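Local structure of FEZ-1 protein (5WCK) at residues P3-P7 with L43-M49; D23-Y28 with L212-A216; N40-E44 with F74-S80; L68-A72 with D97-I101. The protein probably hydrolyses beta-lactam antibiotics, acting as a monomeric subclass B3 metallo-beta-lactamase with two zinc ions in its active site. The protein carries 2 engineered substitutions. All blocks are in the same frame, centred on the assembly; numbering follows the deposited sequence.

Interaction 1. Residues P3-P7 with L43-M49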
loop_
_atom_site.group_PDB
_atom_site.type_symbol
_atom_site.label_atom_id
_atom_site.label_comp_id
_atom_site.label_asym_id
_atom_site.label_seq_id
_atom_site.Cartn_x
_atom_site.Cartn_y
_atom_site.Cartn_z
ATOM N N PRO A 3 6.529 12.266 -10.704
ATOM C CA PRO A 3 5.893 13.546 -10.394
ATOM C C PRO A 3 5.740 13.774 -8.881
ATOM O O PRO A 3 5.162 12.956 -8.197
ATOM C CB PRO A 3 4.518 13.496 -11.086
ATOM C CG PRO A 3 4.332 12.073 -11.580
ATOM C CD PRO A 3 5.677 11.386 -11.515
ATOM N N MET A 4 6.261 14.894 -8.369
ATOM C CA MET A 4 6.180 15.196 -6.947
ATOM C C MET A 4 4.704 15.306 -6.568
ATOM O O MET A 4 3.964 16.123 -7.110
ATOM C CB MET A 4 6.900 16.515 -6.610
ATOM C CG MET A 4 6.762 16.970 -5.150
ATOM S SD MET A 4 7.519 15.889 -3.880
ATOM C CE MET A 4 6.172 15.936 -2.704
ATOM N N PRO A 5 4.209 14.485 -5.618
ATOM C CA PRO A 5 2.844 14.657 -5.144
ATOM C C PRO A 5 2.605 16.020 -4.469
ATOM O O PRO A 5 3.540 16.629 -3.913
ATOM C CB PRO A 5 2.674 13.563 -4.078
ATOM C CG PRO A 5 3.799 12.586 -4.304
ATOM C CD PRO A 5 4.910 13.364 -4.972
ATOM N N ASN A 6 1.335 16.421 -4.442
ATOM C CA ASN A 6 0.881 17.596 -3.746
ATOM C C ASN A 6 0.302 17.196 -2.393
ATOM O O ASN A 6 -0.170 16.072 -2.231
ATOM C CB ASN A 6 -0.187 18.319 -4.555
ATOM C CG ASN A 6 0.350 18.712 -5.909
ATOM O OD1 ASN A 6 1.257 19.547 -5.979
ATOM N ND2 ASN A 6 -0.178 18.110 -6.966
ATOM N N PRO A 7 0.296 18.099 -1.390
ATOM C CA PRO A 7 -0.340 17.800 -0.117
ATOM C C PRO A 7 -1.844 17.536 -0.277
ATOM O O PRO A 7 -2.510 18.004 -1.227
ATOM C CB PRO A 7 -0.086 19.025 0.772
ATOM C CG PRO A 7 0.444 20.098 -0.146
ATOM C CD PRO A 7 0.958 19.422 -1.394
ATOM N N LEU A 43 7.882 9.171 -0.673
ATOM C CA LEU A 43 9.211 9.712 -1.010
ATOM C C LEU A 43 9.818 10.378 0.233
ATOM O O LEU A 43 9.083 10.814 1.130
ATOM C CB LEU A 43 9.061 10.746 -2.125
ATOM C CG LEU A 43 8.359 10.278 -3.389
ATOM C CD1 LEU A 43 8.157 11.450 -4.338
ATOM C CD2 LEU A 43 9.123 9.152 -4.051
ATOM N N GLU A 44 11.150 10.523 0.246
ATOM C CA GLU A 44 11.808 11.254 1.336
ATOM C C GLU A 44 11.165 12.629 1.529
ATOM O O GLU A 44 10.947 13.069 2.667
ATOM C CB GLU A 44 13.301 11.410 1.058
ATOM C CG GLU A 44 14.096 10.152 1.277
ATOM C CD GLU A 44 15.596 10.381 1.173
ATOM O OE1 GLU A 44 16.339 9.409 0.923
ATOM O OE2 GLU A 44 16.009 11.549 1.309
ATOM N N ALA A 45 10.860 13.320 0.412
ATOM C CA ALA A 45 10.221 14.644 0.442
ATOM C C ALA A 45 8.835 14.613 1.102
ATOM O O ALA A 45 8.339 15.645 1.533
ATOM C CB ALA A 45 10.123 15.182 -0.967
ATOM N N ASN A 46 8.189 13.438 1.162
ATOM C CA ASN A 46 6.850 13.360 1.714
ATOM C C ASN A 46 6.870 13.099 3.226
ATOM O O ASN A 46 5.817 13.211 3.859
ATOM C CB ASN A 46 6.028 12.258 1.040
ATOM C CG ASN A 46 5.894 12.445 -0.454
ATOM O OD1 ASN A 46 6.063 11.493 -1.204
ATOM N ND2 ASN A 46 5.642 13.669 -0.905
ATOM N N VAL A 47 8.022 12.741 3.806
ATOM C CA VAL A 47 8.067 12.414 5.245
ATOM C C VAL A 47 7.639 13.624 6.079
ATOM O O VAL A 47 6.809 13.518 6.982
ATOM C CB VAL A 47 9.425 11.818 5.666
ATOM C CG1 VAL A 47 9.549 11.678 7.174
ATOM C CG2 VAL A 47 9.660 10.467 5.014
ATOM N N PRO A 48 8.128 14.866 5.844
ATOM C CA PRO A 48 7.592 15.994 6.606
ATOM C C PRO A 48 6.091 16.229 6.402
ATOM O O PRO A 48 5.417 16.731 7.308
ATOM C CB PRO A 48 8.399 17.210 6.116
ATOM C CG PRO A 48 9.609 16.619 5.460
ATOM C CD PRO A 48 9.235 15.238 4.957
ATOM N N MET A 49 5.569 15.854 5.223
ATOM C CA MET A 49 4.157 16.009 4.913
ATOM C C MET A 49 3.332 15.013 5.741
ATOM O O MET A 49 2.248 15.340 6.232
ATOM C CB MET A 49 3.896 15.814 3.414
ATOM C CG MET A 49 4.617 16.842 2.573
ATOM S SD MET A 49 4.665 16.446 0.806
ATOM C CE MET A 49 2.944 16.528 0.396
#
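Pro5 and Met49 mark the tighter parts of this contact, which buries about 261 Å² and has no hydrogen bond between the segments. Pro5 faces the loop that leads into helix 47-56 with its CB, and its CD lies 3.8 Å from Leu43 CD1; its side chain and that of Asn46 cross at about a right angle, with Pro5 CG near the Asn46 amide. That amide is fixed from its own side: Asn46 OD1 accepts the backbone N of Leu43 at 3.0 Å, and Asn46 ND2 makes a weak bond to Met49 SD at 3.4 Å. The Met49 chain then bends at its last torsion (chi3 65°), which brings its methyl against the backbone of Pro7, with CE 3.6 Å from Pro7 CA. Leu25 also packs on Pro5, Leu43 and Asn46.

The solvent side is looser. Met4 is exposed and runs antiparallel past Asn46 and Met49, with SD 4.0 Å from Ala45 CB. Its methyl is modelled 2.9 Å from Asn46 ND2, too short for packing, and with chi3 at -136° the placement of CE is doubtful. Asn6 turns away and bonds to Asp23 instead. The arrangement, outside the first shell of the bound zinc ion that lies about 9 Å from the Leu43 side chain, is an irregular, proline-rich N-terminal arm laid across the approach to helix 47-56, on the rim of the metallo-beta-lactamase fold.

Interaction 2. Residues D23-Y28 with L212-A216. With ZN (zinc ion), chain C.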
loop_
_atom_site.group_PDB
_atom_site.type_symbol
_atom_site.label_atom_id
_atom_site.label_comp_id
_atom_site.label_asym_id
_atom_site.label_seq_id
_atom_site.Cartn_x
_atom_site.Cartn_y
_atom_site.Cartn_z
ATOM N N ASP A 23 -1.873 13.664 -2.632
ATOM C CA ASP A 23 -2.908 13.561 -3.648
ATOM C C ASP A 23 -2.653 12.403 -4.626
ATOM O O ASP A 23 -3.432 12.235 -5.600
ATOM C CB ASP A 23 -3.058 14.890 -4.388
ATOM C CG ASP A 23 -1.951 15.200 -5.375
ATOM O OD1 ASP A 23 -0.873 14.586 -5.290
ATOM O OD2 ASP A 23 -2.202 16.078 -6.266
ATOM N N ASP A 24 -1.578 11.630 -4.397
ATOM C CA ASP A 24 -1.199 10.496 -5.253
ATOM C C ASP A 24 -0.752 9.333 -4.359
ATOM O O ASP A 24 -1.507 8.367 -4.158
ATOM C CB ASP A 24 -0.125 10.907 -6.269
ATOM C CG ASP A 24 0.514 9.738 -6.986
ATOM O OD1 ASP A 24 -0.146 8.670 -7.085
ATOM O OD2 ASP A 24 1.691 9.883 -7.420
ATOM N N LEU A 25 0.461 9.430 -3.814
ATOM C CA LEU A 25 0.998 8.386 -2.961
ATOM C C LEU A 25 0.182 8.360 -1.663
ATOM O O LEU A 25 0.039 9.403 -0.987
ATOM C CB LEU A 25 2.480 8.667 -2.695
ATOM C CG LEU A 25 3.327 8.866 -3.944
ATOM C CD1 LEU A 25 4.779 9.183 -3.600
ATOM C CD2 LEU A 25 3.215 7.667 -4.872
ATOM N N ALA A 26 -0.440 7.207 -1.385
ATOM C CA ALA A 26 -1.420 7.051 -0.287
ATOM C C ALA A 26 -0.750 6.464 0.952
ATOM O O ALA A 26 -0.055 5.460 0.849
ATOM C CB ALA A 26 -2.543 6.142 -0.709
ATOM N N SER A 27 -0.979 7.100 2.108
ATOM C CA SER A 27 -0.464 6.639 3.393
ATOM C C SER A 27 -1.610 6.630 4.398
ATOM O O SER A 27 -2.551 7.444 4.305
ATOM C CB SER A 27 0.657 7.512 3.903
ATOM O OG SER A 27 1.764 7.444 3.035
ATOM N N TYR A 28 -1.525 5.710 5.365
ATOM C CA TYR A 28 -2.612 5.440 6.271
ATOM C C TYR A 28 -2.083 5.400 7.703
ATOM O O TYR A 28 -0.984 4.907 7.956
ATOM C CB TYR A 28 -3.294 4.113 5.910
ATOM C CG TYR A 28 -3.800 4.089 4.491
ATOM C CD1 TYR A 28 -5.051 4.602 4.187
ATOM C CD2 TYR A 28 -3.003 3.674 3.442
ATOM C CE1 TYR A 28 -5.501 4.660 2.875
ATOM C CE2 TYR A 28 -3.439 3.704 2.127
ATOM C CZ TYR A 28 -4.705 4.200 1.838
ATOM O OH TYR A 28 -5.211 4.259 0.565
ATOM N N LEU A 212 -9.511 0.770 -0.772
ATOM C CA LEU A 212 -8.344 1.666 -0.692
ATOM C C LEU A 212 -7.198 1.060 -1.507
ATOM O O LEU A 212 -7.312 -0.073 -2.061
ATOM C CB LEU A 212 -7.950 1.854 0.778
ATOM C CG LEU A 212 -9.044 2.414 1.684
ATOM C CD1 LEU A 212 -8.640 2.304 3.150
ATOM C CD2 LEU A 212 -9.352 3.862 1.327
ATOM N N GLY A 213 -6.089 1.802 -1.577
ATOM C CA GLY A 213 -4.965 1.378 -2.376
ATOM C C GLY A 213 -3.727 2.201 -2.114
ATOM O O GLY A 213 -3.728 3.170 -1.366
ATOM N N SER A 214 -2.632 1.730 -2.693
ATOM C CA SER A 214 -1.320 2.398 -2.542
ATOM C C SER A 214 -1.263 3.744 -3.282
ATOM O O SER A 214 -0.425 4.582 -2.939
ATOM C CB SER A 214 -0.243 1.470 -2.957
ATOM O OG SER A 214 -0.448 1.005 -4.285
ATOM N N HIS A 215 -2.136 3.950 -4.275
ATOM C CA HIS A 215 -2.254 5.198 -4.988
ATOM C C HIS A 215 -3.706 5.691 -4.935
ATOM O O HIS A 215 -4.654 4.920 -5.132
ATOM C CB HIS A 215 -1.812 5.079 -6.457
ATOM C CG HIS A 215 -0.358 4.849 -6.657
ATOM N ND1 HIS A 215 0.504 5.895 -6.934
ATOM C CD2 HIS A 215 0.403 3.741 -6.591
ATOM C CE1 HIS A 215 1.723 5.418 -7.071
ATOM N NE2 HIS A 215 1.701 4.104 -6.869
ATOM N N ALA A 216 -3.843 6.998 -4.712
ATOM C CA ALA A 216 -5.124 7.706 -4.638
ATOM C C ALA A 216 -6.011 7.427 -5.855
ATOM O O ALA A 216 -7.233 7.224 -5.715
ATOM C CB ALA A 216 -4.861 9.184 -4.509
HETATM ZN ZN ZN C . 3.382 2.928 -6.841
HETATM O O HOH W 1 4.845 1.749 -7.566
#
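His215 binds zinc through NE2 at 2.0 Å and donates a hydrogen bond from its other ring nitrogen, ND1, to Asp24 OD1 at 2.9 Å, with an N-H...O angle of 176°. The acceptor lies almost in the imidazole plane and is met on its syn side, while the carboxylate is turned 31° from the ring. This one straight bond therefore restrains rotation of the imidazole and orients NE2 toward the metal. Leu25 packs alongside, its CD2 reaching 3.5 Å from His215 CE1 as the two side chains run the same way.

One layer out, Asp24 is itself positioned. Its CG is anti to the backbone N (chi1 168°), which carries the carboxylate alongside the histidine, and OD2 is bonded to Tyr2 OH. Its backbone O accepts Ala216 N at 2.8 Å, and Ala26 N donates to Ser214 O at 3.1 Å. The two bonds flank a single bridge between Leu25 and His215. Farther out, Tyr28 OH donates to Gly213 O at 2.7 Å on a lone pair, joining Tyr28 to the end of strand 210-213, and Leu212 CD1 packs on Tyr28 CE1. A histidine ligand just beyond the end of strand 210-213, backed by a second-shell carboxylate, completes the second zinc site of this metallo-beta-lactamase together with Asp75 and His76.

Interaction 3. Residues N40-E44 with F74-S80. With ZN (zinc ion), chain C.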
loop_
_atom_site.group_PDB
_atom_site.type_symbol
_atom_site.label_atom_id
_atom_site.label_comp_id
_atom_site.label_asym_id
_atom_site.label_seq_id
_atom_site.Cartn_x
_atom_site.Cartn_y
_atom_site.Cartn_z
ATOM N N ASN A 40 2.985 3.110 4.443
ATOM C CA ASN A 40 3.626 3.820 3.301
ATOM C C ASN A 40 4.389 5.072 3.761
ATOM O O ASN A 40 3.770 5.973 4.210
ATOM C CB ASN A 40 2.716 4.012 2.086
ATOM C CG ASN A 40 2.238 2.694 1.517
ATOM O OD1 ASN A 40 2.999 1.772 1.377
ATOM N ND2 ASN A 40 0.971 2.622 1.160
ATOM N N SER A 41 5.706 5.074 3.560
ATOM C CA SER A 41 6.581 6.214 3.934
ATOM C C SER A 41 6.760 7.157 2.735
ATOM O O SER A 41 7.241 8.240 2.935
ATOM C CB SER A 41 7.894 5.706 4.422
ATOM O OG SER A 41 8.425 4.825 3.464
ATOM N N ASP A 42 6.361 6.706 1.543
ATOM C CA ASP A 42 6.357 7.551 0.340
ATOM C C ASP A 42 7.779 8.030 0.015
ATOM O O ASP A 42 8.757 7.358 0.301
ATOM C CB ASP A 42 5.312 8.650 0.488
ATOM C CG ASP A 42 3.919 8.143 0.823
ATOM O OD1 ASP A 42 3.674 6.939 0.595
ATOM O OD2 ASP A 42 3.099 8.963 1.290
ATOM N N LEU A 43 7.882 9.171 -0.673
ATOM C CA LEU A 43 9.211 9.712 -1.010
ATOM C C LEU A 43 9.818 10.378 0.233
ATOM O O LEU A 43 9.083 10.814 1.130
ATOM C CB LEU A 43 9.061 10.746 -2.125
ATOM C CG LEU A 43 8.359 10.278 -3.389
ATOM C CD1 LEU A 43 8.157 11.450 -4.338
ATOM C CD2 LEU A 43 9.123 9.152 -4.051
ATOM N N GLU A 44 11.150 10.523 0.246
ATOM C CA GLU A 44 11.808 11.254 1.336
ATOM C C GLU A 44 11.165 12.629 1.529
ATOM O O GLU A 44 10.947 13.069 2.667
ATOM C CB GLU A 44 13.301 11.410 1.058
ATOM C CG GLU A 44 14.096 10.152 1.277
ATOM C CD GLU A 44 15.596 10.381 1.173
ATOM O OE1 GLU A 44 16.339 9.409 0.923
ATOM O OE2 GLU A 44 16.009 11.549 1.309
ATOM N N PHE A 74 10.254 2.565 -4.551
ATOM C CA PHE A 74 10.648 3.844 -3.949
ATOM C C PHE A 74 9.451 4.749 -3.629
ATOM O O PHE A 74 9.502 5.498 -2.638
ATOM C CB PHE A 74 11.648 4.594 -4.844
ATOM C CG PHE A 74 11.030 5.198 -6.075
ATOM C CD1 PHE A 74 10.852 4.448 -7.225
ATOM C CD2 PHE A 74 10.567 6.503 -6.069
ATOM C CE1 PHE A 74 10.236 4.986 -8.344
ATOM C CE2 PHE A 74 9.954 7.042 -7.188
ATOM C CZ PHE A 74 9.782 6.283 -8.324
ATOM N N ASP A 75 8.389 4.717 -4.451
ATOM C CA ASP A 75 7.273 5.641 -4.277
ATOM C C ASP A 75 6.447 5.290 -3.032
ATOM O O ASP A 75 5.672 6.130 -2.600
ATOM C CB ASP A 75 6.400 5.758 -5.531
ATOM C CG ASP A 75 5.802 4.469 -6.063
ATOM O OD1 ASP A 75 6.495 3.443 -5.987
ATOM O OD2 ASP A 75 4.671 4.504 -6.609
ATOM N N HIS A 76 6.589 4.071 -2.491
ATOM C CA HIS A 76 5.889 3.681 -1.267
ATOM C C HIS A 76 6.814 3.541 -0.063
ATOM O O HIS A 76 6.321 3.616 1.071
ATOM C CB HIS A 76 5.074 2.396 -1.507
ATOM C CG HIS A 76 4.206 2.543 -2.704
ATOM N ND1 HIS A 76 3.110 3.373 -2.719
ATOM C CD2 HIS A 76 4.350 2.098 -3.971
ATOM C CE1 HIS A 76 2.597 3.401 -3.935
ATOM N NE2 HIS A 76 3.300 2.607 -4.719
ATOM N N ALA A 77 8.122 3.357 -0.287
ATOM C CA ALA A 77 9.041 2.912 0.771
ATOM C C ALA A 77 10.295 3.791 0.913
ATOM O O ALA A 77 11.093 3.517 1.802
ATOM C CB ALA A 77 9.451 1.486 0.529
ATOM N N ALA A 78 10.505 4.788 0.051
ATOM C CA ALA A 78 11.795 5.546 0.105
ATOM C C ALA A 78 11.985 6.269 1.445
ATOM O O ALA A 78 13.128 6.418 1.910
ATOM C CB ALA A 78 11.866 6.539 -1.014
ATOM N N GLY A 79 10.893 6.717 2.049
ATOM C CA GLY A 79 10.931 7.510 3.299
ATOM C C GLY A 79 11.149 6.687 4.561
ATOM O O GLY A 79 11.172 7.256 5.655
ATOM N N SER A 80 11.288 5.360 4.455
ATOM C CA SER A 80 11.210 4.486 5.633
ATOM C C SER A 80 12.376 4.740 6.597
ATOM O O SER A 80 12.156 4.801 7.805
ATOM C CB SER A 80 11.088 3.046 5.271
ATOM O OG SER A 80 9.813 2.810 4.639
HETATM ZN ZN ZN C . 3.382 2.928 -6.841
HETATM O O HOH W 2 2.090 5.263 -0.957
HETATM O O HOH W 3 15.340 7.092 0.301
HETATM O O HOH W 1 4.845 1.749 -7.566
#
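Ser41 and Asp42 bind the carbonyl of His76, within the HXHXDH zinc-binding motif of the metallo-beta-lactamase fold. Ser41 N donates to His76 O at 2.9 Å and Asp42 N at 3.1 Å, both from the same face of the carbonyl plane; the Asp42 donor stands 78° out of that plane, so it does not use a lone pair. With its backbone held in this way, His76 binds the zinc through NE2 at 2.1 Å. ND1 donates to water 2, which lies in the ring plane and also approaches Asp42 OD1. The other carboxylate oxygen of Asp42 is bonded to Ser27.

Asp75 binds the same ion through OD2 at 2.0 Å. Its CG sits between the backbone N and carbonyl carbon (chi1 57°), a torsion that brings OD2 to the metal, while OD1 accepts a hydrogen bond from the zinc-bound water 1. Ser41 takes a similar torsion (chi1 53°), directing OG at Ser80 OG, 2.7 Å away; either hydroxyl could be the donor. Asn40 lies beside His76, with Asn40 OD1 near His76 CB but bonded to Ser70 N. Leu43 CD2 meets the edge of the Phe74 ring, 3.6 Å from Phe74 CD2. The turn from Ala77 to Ser80 is held to the same loop where Gly79 N donates to Asp42 O at 2.8 Å.

Interaction 4. Residues L68-A72 with D97-I101. With ZN (zinc ion), chain D.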
loop_
_atom_site.group_PDB
_atom_site.type_symbol
_atom_site.label_atom_id
_atom_site.label_comp_id
_atom_site.label_asym_id
_atom_site.label_seq_id
_atom_site.Cartn_x
_atom_site.Cartn_y
_atom_site.Cartn_z
ATOM N N LEU A 68 4.591 -0.045 8.114
ATOM C CA LEU A 68 4.296 -1.039 7.077
ATOM C C LEU A 68 4.326 -0.343 5.721
ATOM O O LEU A 68 4.264 0.888 5.658
ATOM C CB LEU A 68 2.903 -1.641 7.299
ATOM C CG LEU A 68 2.585 -2.126 8.701
ATOM C CD1 LEU A 68 1.128 -2.542 8.795
ATOM C CD2 LEU A 68 3.516 -3.256 9.112
ATOM N N ILE A 69 4.409 -1.158 4.667
ATOM C CA ILE A 69 4.347 -0.696 3.306
ATOM C C ILE A 69 3.411 -1.585 2.487
ATOM O O ILE A 69 3.200 -2.778 2.784
ATOM C CB ILE A 69 5.738 -0.622 2.662
ATOM C CG1 ILE A 69 6.461 -1.969 2.677
ATOM C CG2 ILE A 69 6.551 0.493 3.302
ATOM C CD1 ILE A 69 7.773 -2.003 1.908
ATOM N N SER A 70 2.915 -1.013 1.381
ATOM C CA SER A 70 2.163 -1.780 0.384
ATOM C C SER A 70 3.097 -2.702 -0.412
ATOM O O SER A 70 2.780 -3.848 -0.664
ATOM C CB SER A 70 1.432 -0.869 -0.566
ATOM O OG SER A 70 0.365 -0.202 0.102
ATOM N N HIS A 71 4.208 -2.146 -0.887
ATOM C CA HIS A 71 5.173 -2.938 -1.635
ATOM C C HIS A 71 6.499 -2.174 -1.734
ATOM O O HIS A 71 6.547 -0.978 -1.511
ATOM C CB HIS A 71 4.623 -3.348 -3.013
ATOM C CG HIS A 71 4.409 -2.256 -4.003
ATOM N ND1 HIS A 71 3.153 -1.699 -4.258
ATOM C CD2 HIS A 71 5.265 -1.647 -4.848
ATOM C CE1 HIS A 71 3.265 -0.811 -5.229
ATOM N NE2 HIS A 71 4.545 -0.764 -5.619
ATOM N N ALA A 72 7.556 -2.915 -2.090
ATOM C CA ALA A 72 8.935 -2.401 -2.071
ATOM C C ALA A 72 9.289 -1.718 -3.398
ATOM O O ALA A 72 10.069 -2.238 -4.180
ATOM C CB ALA A 72 9.901 -3.523 -1.748
ATOM N N ASP A 97 9.718 -9.306 -0.242
ATOM C CA ASP A 97 10.198 -7.964 -0.565
ATOM C C ASP A 97 11.357 -7.460 0.328
ATOM O O ASP A 97 11.839 -6.372 0.124
ATOM C CB ASP A 97 9.062 -6.946 -0.525
ATOM C CG ASP A 97 8.358 -6.725 -1.850
ATOM O OD1 ASP A 97 8.774 -7.336 -2.873
ATOM O OD2 ASP A 97 7.375 -5.954 -1.834
ATOM N N VAL A 98 11.791 -8.258 1.311
ATOM C CA VAL A 98 12.818 -7.829 2.279
ATOM C C VAL A 98 14.132 -7.521 1.555
ATOM O O VAL A 98 14.766 -6.498 1.853
ATOM C CB VAL A 98 12.996 -8.861 3.390
ATOM C CG1 VAL A 98 14.249 -8.567 4.227
ATOM C CG2 VAL A 98 11.745 -8.909 4.269
ATOM N N SER A 99 14.518 -8.369 0.584
ATOM C CA SER A 99 15.793 -8.135 -0.109
ATOM C C SER A 99 15.816 -6.736 -0.739
ATOM O O SER A 99 16.830 -6.019 -0.706
ATOM C CB SER A 99 16.064 -9.192 -1.140
ATOM O OG SER A 99 17.222 -8.861 -1.884
ATOM N N VAL A 100 14.709 -6.338 -1.375
ATOM C CA VAL A 100 14.678 -5.026 -2.009
ATOM C C VAL A 100 14.809 -3.906 -0.968
ATOM O O VAL A 100 15.511 -2.921 -1.203
ATOM C CB VAL A 100 13.422 -4.855 -2.879
ATOM C CG1 VAL A 100 13.250 -3.437 -3.336
ATOM C CG2 VAL A 100 13.480 -5.805 -4.064
ATOM N N ILE A 101 14.137 -4.043 0.170
ATOM C CA ILE A 101 14.230 -3.022 1.205
ATOM C C ILE A 101 15.673 -2.932 1.743
ATOM O O ILE A 101 16.212 -1.836 1.877
ATOM C CB ILE A 101 13.183 -3.284 2.301
ATOM C CG1 ILE A 101 11.755 -3.162 1.748
ATOM C CG2 ILE A 101 13.403 -2.360 3.493
ATOM C CD1 ILE A 101 11.465 -1.857 1.058
HETATM ZN ZN ZN D . 5.144 -0.197 -7.537
HETATM O O HOH W 1 4.845 1.749 -7.566
#
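The backbones approach most closely at Ala72 and Asp97, whose CA atoms lie 5.9 Å apart where the loop after strand 64-68 passes the side of helix 95-103. The one hydrogen bond between the segments forms there: Ala72 N donates to Asp97 OD2 at 3.1 Å, with an angle of 147° at the hydrogen. The peptide nitrogen stands above the carboxylate plane, 55° out of it. The same carboxylate also covers the methyl of Ala72, whose CB is 3.5 Å from Asp97 OD2.

The apolar half of the contact is built from branch ends. Val100 holds CG1 anti to its backbone N (chi1 170°), which sets that methyl 3.7 Å from Ala72 CB. Ile101 brings its CD1 to within 3.6 Å of Ala72 CB, and the same methyl meets Ile69 CD1 at 3.8 Å, the two isoleucines reaching toward each other tip to tip. Tyr91 and Ala77 pack on both isoleucines. Ala72 thus sits between a carboxylate and two branched side chains.

His71, just before Ala72, binds zinc through NE2 at 2.1 Å, and its ND1 is bonded to Gly173 O. Because Asp97 OD2 is bonded to Thr150 OG1 as well as to Ala72 N, the buried carboxylate ties together the chain next to two ligands of the first zinc, His71 and His149. Two donors on one oxygen would be expected to stabilise its negative charge.

In the fold
From the N terminus, interaction 1 closes the first loop, returning residues 43-49 to the arm at 3-7 around the early strands. Interaction 2 opens inside that loop and closes only at 212-216, so the two cross; its long loop joins the seven-stranded sheet region to strand 210-213 of the five-stranded sheet. Interactions 3 and 4 both nest within it and cross each other, binding the loops after strands 35-39 and 64-68 to helices 74-77 and 95-103. Interactions 1 and 3 share Leu43 and Glu44, whereas 1 and 4 follow in series. Water 1 belongs to interactions 2, 3 and 4, which converge on the dinuclear zinc site.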